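PDB 3NUR: amidohydrolase from Staphylococcus aureus, which probably hydrolyses carbon-nitrogen bonds of non-peptide amides as a TIM-barrel enzyme of the amidohydrolase family, with a calcium ion bound in this crystal. Local coordinates for residues R78-F81 with M82-D86; Y280-K283 with N284-I288; M293-K296 with P297-D300. All blocks are in the same frame, centred on the assembly; numbering follows the deposited sequence.

Contact 1 (R78-F81 with M82-D86); sequences RIQF and MNNQD
One face of the Phe81 ring is met by CG of Gln85, which lies 3.7 Å above the ring plane, displaced toward the rim, a CH-pi contact between residues one helical turn apart. The ring also stacks with Tyr317, while Pro322 and Leu325 touch it as well. A second pair of flat groups belongs to Gln80 and Asn84, whose amide planes differ by only 22°; there CG of Gln80 meets ND2 of Asn84 at 3.7 Å.

These are i to i+4 contacts in the last turns of helix 75-84, a TIM-barrel helix that leads into strand 87-94. Four backbone bonds run from residues 82-85 back to 78-81. The first joins Met82 N to Arg78 O at 3.0 Å. The last, Gln85 N to Phe81 O, is bent to 136° at the hydrogen, as the chain leaves helical geometry at Gln85. A turn in the Gln85 chain at chi2 (-59°) carries its amide outward past the ring's rim, away from Phe81, where OE1 accepts from Gly326 N and NE2 donates to Glu323 O, so the methylene over the ring is anchored at its far end.

Toward the barrel, selenomethionine Met82 packs among Val87, Gln90 and Phe129. Arg78 crosses it at an angle, bends at chi3 and gives NH2 to the backbone oxygen of His30, a calcium ligand, so this arginine ties the helix to the backbone of a metal ligand, with its side chain about 11 Å from the calcium ion. Where the two meet, SE of Met82 lies 4.0 Å from CG of Arg78.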
loop_
_atom_site.group_PDB
_atom_site.type_symbol
_atom_site.label_atom_id
_atom_site.label_comp_id
_atom_site.label_asym_id
_atom_site.label_seq_id
_atom_site.Cartn_x
_atom_site.Cartn_y
_atom_site.Cartn_z
ATOM N N ARG A 78 20.268 -1.678 1.072
ATOM C CA ARG A 78 19.102 -1.651 0.167
ATOM C C ARG A 78 19.494 -2.125 -1.253
ATOM O O ARG A 78 18.839 -3.003 -1.831
ATOM C CB ARG A 78 18.506 -0.238 0.154
ATOM C CG ARG A 78 17.149 -0.135 -0.547
ATOM C CD ARG A 78 16.547 1.260 -0.422
ATOM N NE ARG A 78 16.284 1.622 0.980
ATOM C CZ ARG A 78 15.146 1.395 1.638
ATOM N NH1 ARG A 78 14.136 0.753 1.043
ATOM N NH2 ARG A 78 15.017 1.778 2.903
ATOM N N ILE A 79 20.585 -1.563 -1.799
ATOM C CA ILE A 79 21.066 -1.917 -3.145
ATOM C C ILE A 79 21.517 -3.359 -3.233
ATOM O O ILE A 79 21.287 -4.002 -4.263
ATOM C CB ILE A 79 22.179 -0.933 -3.621
ATOM C CG1 ILE A 79 21.590 0.448 -3.973
ATOM C CG2 ILE A 79 23.012 -1.507 -4.792
ATOM C CD1 ILE A 79 20.513 0.528 -5.173
ATOM N N GLN A 80 22.186 -3.864 -2.173
ATOM C CA GLN A 80 22.643 -5.260 -2.117
ATOM C C GLN A 80 21.424 -6.176 -2.265
ATOM O O GLN A 80 21.449 -7.096 -3.097
ATOM C CB GLN A 80 23.349 -5.553 -0.779
ATOM C CG GLN A 80 23.887 -6.983 -0.706
ATOM C CD GLN A 80 24.607 -7.257 0.582
ATOM O OE1 GLN A 80 24.119 -8.005 1.433
ATOM N NE2 GLN A 80 25.792 -6.667 0.751
ATOM N N PHE A 81 20.342 -5.885 -1.495
ATOM C CA PHE A 81 19.132 -6.692 -1.548
ATOM C C PHE A 81 18.516 -6.653 -2.942
ATOM O O PHE A 81 18.222 -7.701 -3.502
ATOM C CB PHE A 81 18.103 -6.257 -0.475
ATOM C CG PHE A 81 16.761 -6.961 -0.619
ATOM C CD1 PHE A 81 16.557 -8.225 -0.073
ATOM C CD2 PHE A 81 15.719 -6.369 -1.330
ATOM C CE1 PHE A 81 15.330 -8.886 -0.235
ATOM C CE2 PHE A 81 14.495 -7.028 -1.491
ATOM C CZ PHE A 81 14.310 -8.282 -0.939
HETATM N N MSE A 82 18.329 -5.450 -3.511
HETATM C CA MSE A 82 17.717 -5.296 -4.826
HETATM C C MSE A 82 18.504 -6.014 -5.918
HETATM O O MSE A 82 17.905 -6.766 -6.698
HETATM C CB MSE A 82 17.567 -3.824 -5.173
HETATM C CG MSE A 82 16.570 -3.111 -4.260
HETATM SE SE MSE A 82 16.779 -1.198 -4.418
HETATM C CE MSE A 82 16.226 -0.950 -6.265
ATOM N N ASN A 83 19.855 -5.823 -5.942
ATOM C CA ASN A 83 20.702 -6.463 -6.948
ATOM C C ASN A 83 20.687 -7.969 -6.864
ATOM O O ASN A 83 20.563 -8.624 -7.892
ATOM C CB ASN A 83 22.133 -5.933 -6.888
ATOM C CG ASN A 83 22.270 -4.512 -7.404
ATOM O OD1 ASN A 83 21.299 -3.842 -7.788
ATOM N ND2 ASN A 83 23.477 -3.992 -7.374
ATOM N N ASN A 84 20.750 -8.520 -5.650
ATOM C CA ASN A 84 20.727 -9.971 -5.444
ATOM C C ASN A 84 19.378 -10.599 -5.774
ATOM O O ASN A 84 19.317 -11.793 -6.081
ATOM C CB ASN A 84 21.103 -10.308 -4.004
ATOM C CG ASN A 84 22.540 -9.986 -3.645
ATOM O OD1 ASN A 84 23.370 -9.615 -4.485
ATOM N ND2 ASN A 84 22.854 -10.081 -2.371
ATOM N N GLN A 85 18.293 -9.811 -5.649
ATOM C CA GLN A 85 16.927 -10.311 -5.908
ATOM C C GLN A 85 16.330 -9.883 -7.243
ATOM O O GLN A 85 15.115 -10.035 -7.456
ATOM C CB GLN A 85 15.991 -9.968 -4.733
ATOM C CG GLN A 85 16.420 -10.582 -3.387
ATOM C CD GLN A 85 16.513 -12.099 -3.362
ATOM O OE1 GLN A 85 15.757 -12.818 -4.028
ATOM N NE2 GLN A 85 17.425 -12.627 -2.548
ATOM N N ASP A 86 17.167 -9.340 -8.143
ATOM C CA ASP A 86 16.769 -8.910 -9.488
ATOM C C ASP A 86 15.683 -7.821 -9.487
ATOM O O ASP A 86 14.795 -7.817 -10.344
ATOM C CB ASP A 86 16.381 -10.123 -10.384
ATOM C CG ASP A 86 17.535 -11.059 -10.739
ATOM O OD1 ASP A 86 18.708 -10.611 -10.690
ATOM O OD2 ASP A 86 17.264 -12.229 -11.078
#

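Contact 2 (Y280-K283 with N284-I288); sequences YYFK and NSFYI
Phe282 and Phe286 form the tight half of this helix-to-strand junction, lying side by side and pointing the same way. Their planes are inclined by 34° with centroids 4.6 Å apart, an oblique pairing in which CE1 of Phe282 sits over the centre of the Phe286 ring and CD1 of Phe282 comes within 3.6 Å of CD2 of Phe286. At the edge of the Phe286 ring, in its plane, lies the carbonyl oxygen of Tyr281, 3.5 Å from CD2.

That same oxygen accepts the amide of Ser285 at 2.8 Å, the closing backbone bond of the helix, before Ser285 leaves helical angles and Phe286 begins the strand. A water bridges two carbonyls, donating to Phe282 O at 2.7 Å and, more weakly, to Phe286 O.

The solvent side, where Tyr280 and Asn284 are exposed, is looser. With CG of Tyr280 swung away from its backbone N (chi1 -175°), the ring turns one face to Asn284, whose CB makes a CH-pi contact 4.3 Å from the centroid; the same ring also stacks with His276. Lys283 runs out extended nearby.

In the fold, the two phenylalanines pack in the layer between the barrel strands and the surrounding helices: Val236 of helix 223-237 touches both, and Phe286 also meets strand 249-251. Tyr281 reaches from helix 278-284 to Asp242 in helix 240-243 with its hydroxyl, and strand 286-288 pairs in parallel with strand 249-251, while Arg310 holds Phe286 O from another part of the chain.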
loop_
_atom_site.group_PDB
_atom_site.type_symbol
_atom_site.label_atom_id
_atom_site.label_comp_id
_atom_site.label_asym_id
_atom_site.label_seq_id
_atom_site.Cartn_x
_atom_site.Cartn_y
_atom_site.Cartn_z
ATOM N N TYR A 280 -16.657 -6.350 -8.828
ATOM C CA TYR A 280 -16.212 -5.577 -9.997
ATOM C C TYR A 280 -15.145 -4.538 -9.634
ATOM O O TYR A 280 -14.147 -4.403 -10.357
ATOM C CB TYR A 280 -17.403 -4.897 -10.694
ATOM C CG TYR A 280 -16.999 -4.186 -11.967
ATOM C CD1 TYR A 280 -16.977 -4.856 -13.182
ATOM C CD2 TYR A 280 -16.661 -2.834 -11.958
ATOM C CE1 TYR A 280 -16.579 -4.217 -14.352
ATOM C CE2 TYR A 280 -16.268 -2.179 -13.127
ATOM C CZ TYR A 280 -16.232 -2.879 -14.322
ATOM O OH TYR A 280 -15.898 -2.259 -15.499
ATOM N N TYR A 281 -15.349 -3.807 -8.530
ATOM C CA TYR A 281 -14.385 -2.776 -8.103
ATOM C C TYR A 281 -13.022 -3.350 -7.746
ATOM O O TYR A 281 -12.007 -2.749 -8.075
ATOM C CB TYR A 281 -14.930 -1.946 -6.958
ATOM C CG TYR A 281 -16.209 -1.238 -7.322
ATOM C CD1 TYR A 281 -16.184 -0.021 -8.006
ATOM C CD2 TYR A 281 -17.446 -1.803 -7.039
ATOM C CE1 TYR A 281 -17.360 0.660 -8.305
ATOM C CE2 TYR A 281 -18.630 -1.138 -7.339
ATOM C CZ TYR A 281 -18.582 0.086 -7.988
ATOM O OH TYR A 281 -19.745 0.732 -8.309
ATOM N N PHE A 282 -12.987 -4.528 -7.124
ATOM C CA PHE A 282 -11.691 -5.160 -6.812
ATOM C C PHE A 282 -11.011 -5.675 -8.069
ATOM O O PHE A 282 -9.778 -5.709 -8.154
ATOM C CB PHE A 282 -11.853 -6.259 -5.750
ATOM C CG PHE A 282 -12.209 -5.620 -4.434
ATOM C CD1 PHE A 282 -11.235 -4.978 -3.667
ATOM C CD2 PHE A 282 -13.527 -5.600 -3.986
ATOM C CE1 PHE A 282 -11.578 -4.308 -2.492
ATOM C CE2 PHE A 282 -13.862 -4.964 -2.782
ATOM C CZ PHE A 282 -12.884 -4.312 -2.052
ATOM N N LYS A 283 -11.805 -6.068 -9.055
ATOM C CA LYS A 283 -11.220 -6.580 -10.286
ATOM C C LYS A 283 -10.762 -5.460 -11.228
ATOM O O LYS A 283 -9.897 -5.698 -12.070
ATOM C CB LYS A 283 -12.228 -7.456 -11.009
ATOM C CG LYS A 283 -12.595 -8.733 -10.269
ATOM C CD LYS A 283 -13.733 -9.402 -11.028
ATOM C CE LYS A 283 -14.400 -10.482 -10.226
ATOM N NZ LYS A 283 -15.399 -11.216 -11.048
ATOM N N ASN A 284 -11.388 -4.267 -11.140
ATOM C CA ASN A 284 -11.113 -3.188 -12.086
ATOM C C ASN A 284 -10.455 -1.936 -11.525
ATOM O O ASN A 284 -9.877 -1.161 -12.294
ATOM C CB ASN A 284 -12.402 -2.860 -12.853
ATOM C CG ASN A 284 -12.839 -4.041 -13.701
ATOM O OD1 ASN A 284 -13.626 -4.891 -13.273
ATOM N ND2 ASN A 284 -12.233 -4.201 -14.864
ATOM N N SER A 285 -10.535 -1.729 -10.207
ATOM C CA SER A 285 -9.995 -0.515 -9.565
ATOM C C SER A 285 -8.950 -0.799 -8.480
ATOM O O SER A 285 -8.466 0.136 -7.840
ATOM C CB SER A 285 -11.139 0.312 -8.986
ATOM O OG SER A 285 -12.070 0.662 -9.993
ATOM N N PHE A 286 -8.618 -2.079 -8.250
ATOM C CA PHE A 286 -7.600 -2.432 -7.262
ATOM C C PHE A 286 -6.499 -3.244 -7.889
ATOM O O PHE A 286 -6.735 -3.963 -8.858
ATOM C CB PHE A 286 -8.217 -3.267 -6.104
ATOM C CG PHE A 286 -8.877 -2.436 -5.030
ATOM C CD1 PHE A 286 -8.221 -2.173 -3.828
ATOM C CD2 PHE A 286 -10.154 -1.904 -5.223
ATOM C CE1 PHE A 286 -8.821 -1.378 -2.840
ATOM C CE2 PHE A 286 -10.761 -1.119 -4.227
ATOM C CZ PHE A 286 -10.097 -0.877 -3.039
ATOM N N TYR A 287 -5.289 -3.150 -7.303
ATOM C CA TYR A 287 -4.144 -3.995 -7.644
ATOM C C TYR A 287 -3.788 -4.693 -6.335
ATOM O O TYR A 287 -3.972 -4.126 -5.257
ATOM C CB TYR A 287 -2.923 -3.182 -8.109
ATOM C CG TYR A 287 -3.075 -2.683 -9.523
ATOM C CD1 TYR A 287 -2.571 -3.412 -10.599
ATOM C CD2 TYR A 287 -3.725 -1.484 -9.790
ATOM C CE1 TYR A 287 -2.694 -2.944 -11.905
ATOM C CE2 TYR A 287 -3.846 -1.001 -11.091
ATOM C CZ TYR A 287 -3.338 -1.741 -12.148
ATOM O OH TYR A 287 -3.448 -1.258 -13.427
ATOM N N ILE A 288 -3.291 -5.906 -6.423
ATOM C CA ILE A 288 -2.945 -6.650 -5.207
ATOM C C ILE A 288 -1.444 -6.997 -5.232
ATOM O O ILE A 288 -0.929 -7.397 -6.277
ATOM C CB ILE A 288 -3.844 -7.917 -5.107
ATOM C CG1 ILE A 288 -5.310 -7.546 -4.745
ATOM C CG2 ILE A 288 -3.258 -8.959 -4.127
ATOM C CD1 ILE A 288 -6.327 -8.680 -4.881
HETATM O O HOH W 1 -7.292 -6.379 -7.215
#

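Contact 3 (M293-K296 with P297-D300); sequences MLTK and PQFD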
loop_
_atom_site.group_PDB
_atom_site.type_symbol
_atom_site.label_atom_id
_atom_site.label_comp_id
_atom_site.label_asym_id
_atom_site.label_seq_id
_atom_site.Cartn_x
_atom_site.Cartn_y
_atom_site.Cartn_z
HETATM N N MSE A 293 5.136 -12.007 1.132
HETATM C CA MSE A 293 4.579 -13.280 1.628
HETATM C C MSE A 293 4.533 -14.200 0.400
HETATM O O MSE A 293 3.547 -14.222 -0.321
HETATM C CB MSE A 293 3.165 -13.083 2.218
HETATM C CG MSE A 293 3.134 -12.263 3.502
HETATM SE SE MSE A 293 1.271 -11.765 3.963
HETATM C CE MSE A 293 0.363 -13.411 3.700
ATOM N N LEU A 294 5.640 -14.891 0.135
ATOM C CA LEU A 294 5.809 -15.653 -1.094
ATOM C C LEU A 294 5.279 -17.060 -0.975
ATOM O O LEU A 294 6.032 -18.030 -0.884
ATOM C CB LEU A 294 7.271 -15.561 -1.575
ATOM C CG LEU A 294 7.858 -14.127 -1.690
ATOM C CD1 LEU A 294 9.277 -14.168 -2.220
ATOM C CD2 LEU A 294 6.975 -13.207 -2.539
ATOM N N THR A 295 3.942 -17.151 -0.947
ATOM C CA THR A 295 3.247 -18.409 -0.721
ATOM C C THR A 295 2.298 -18.689 -1.878
ATOM O O THR A 295 1.525 -17.811 -2.267
ATOM C CB THR A 295 2.582 -18.375 0.663
ATOM O OG1 THR A 295 1.709 -17.238 0.725
ATOM C CG2 THR A 295 3.621 -18.305 1.819
ATOM N N LYS A 296 2.428 -19.877 -2.482
ATOM C CA LYS A 296 1.631 -20.263 -3.653
ATOM C C LYS A 296 0.093 -20.313 -3.454
ATOM O O LYS A 296 -0.621 -19.847 -4.349
ATOM C CB LYS A 296 2.165 -21.579 -4.259
ATOM C CG LYS A 296 1.561 -21.924 -5.609
ATOM C CD LYS A 296 2.196 -23.160 -6.258
ATOM C CE LYS A 296 1.549 -23.527 -7.585
ATOM N NZ LYS A 296 0.135 -24.004 -7.420
ATOM N N PRO A 297 -0.468 -20.910 -2.375
ATOM C CA PRO A 297 -1.944 -20.997 -2.297
ATOM C C PRO A 297 -2.689 -19.663 -2.398
ATOM O O PRO A 297 -3.717 -19.584 -3.069
ATOM C CB PRO A 297 -2.188 -21.734 -0.973
ATOM C CG PRO A 297 -0.884 -22.493 -0.716
ATOM C CD PRO A 297 0.172 -21.560 -1.208
ATOM N N GLN A 298 -2.134 -18.601 -1.800
ATOM C CA GLN A 298 -2.713 -17.252 -1.827
ATOM C C GLN A 298 -2.550 -16.663 -3.225
ATOM O O GLN A 298 -3.490 -16.062 -3.736
ATOM C CB GLN A 298 -2.061 -16.347 -0.766
ATOM C CG GLN A 298 -2.477 -16.698 0.678
ATOM C CD GLN A 298 -1.810 -17.941 1.226
ATOM O OE1 GLN A 298 -0.754 -18.379 0.743
ATOM N NE2 GLN A 298 -2.474 -18.611 2.169
ATOM N N PHE A 299 -1.387 -16.891 -3.872
ATOM C CA PHE A 299 -1.190 -16.425 -5.259
ATOM C C PHE A 299 -2.262 -17.040 -6.159
ATOM O O PHE A 299 -2.912 -16.315 -6.917
ATOM C CB PHE A 299 0.211 -16.789 -5.807
ATOM C CG PHE A 299 0.291 -16.502 -7.288
ATOM C CD1 PHE A 299 0.498 -15.204 -7.752
ATOM C CD2 PHE A 299 0.075 -17.516 -8.224
ATOM C CE1 PHE A 299 0.470 -14.925 -9.122
ATOM C CE2 PHE A 299 0.051 -17.235 -9.590
ATOM C CZ PHE A 299 0.264 -15.944 -10.029
ATOM N N ASP A 300 -2.461 -18.375 -6.064
ATOM C CA ASP A 300 -3.469 -19.060 -6.893
ATOM C C ASP A 300 -4.871 -18.496 -6.686
ATOM O O ASP A 300 -5.588 -18.300 -7.667
ATOM C CB ASP A 300 -3.462 -20.573 -6.640
ATOM C CG ASP A 300 -2.179 -21.275 -7.053
ATOM O OD1 ASP A 300 -1.389 -20.679 -7.824
ATOM O OD2 ASP A 300 -1.935 -22.395 -6.567
#
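Thr295 and Gln298 join across the start of helix 296-306 through their side chains, OG1 of Thr295 donating to OE1 of Gln298 at 2.7 Å. Two torsions make the meeting possible. Thr295 sets OG1 between its backbone N and carbonyl carbon (chi1 57°), and Gln298 folds at chi2 (76°) so that its amide curls back toward the loop instead of running out along the helix. The donor stands well above the plane of the Gln298 amide, 45° out of it, so this short bond is not aimed at a lone pair. Thr295 occupies the N-cap position, yet its hydroxyl makes no capping bond, and the carbonyl oxygen of Thr295 accepts only a weak bond from Phe299 N.

One residue on, Lys296 and Asp300 form an i to i+4 salt bridge. The lysine chain is extended as far as CE and turns only at its last torsion, which brings NZ to 2.8 Å from OD2 of Asp300 on the syn side of the carboxylate. CG and CE of Lys296 also lie close to the carboxylate, at 3.7 Å and 3.8 Å from OD2. The backbone follows the same spacing with a firmer bond than that of Thr295: Asp300 N donates to Lys296 O at 2.9 Å, almost straight. Pro297 fits in this first turn, where an amide hydrogen would have no helical acceptor.

On the buried side of the turn, Phe299 packs against Trp254 and Leu334. Trp254 also donates NE1 to Met293 O, holding the loop that follows strand 286-288, while Leu294 packs on Leu325 and Phe328 of helix 325-328.

In the fold
Contact 1, contact 2 and contact 3 come in that order along the chain, as local turns of one TIM barrel that do not touch. Contact 1 closes helix 75-84 ahead of strand 87-94 in the three-stranded parallel sheet, whereas contact 2 leads into strand 286-288, which runs parallel to strand 249-251; their centres are about 30 Å apart. Contact 3 follows contact 2 through the loop after that strand, with centres about 18 Å apart and nearest atoms about 7 Å. Contacts 1 and 3, about 22 Å apart between centres, both lean on Leu325 of helix 325-328, so this helix touches both an early and a late part of the chain.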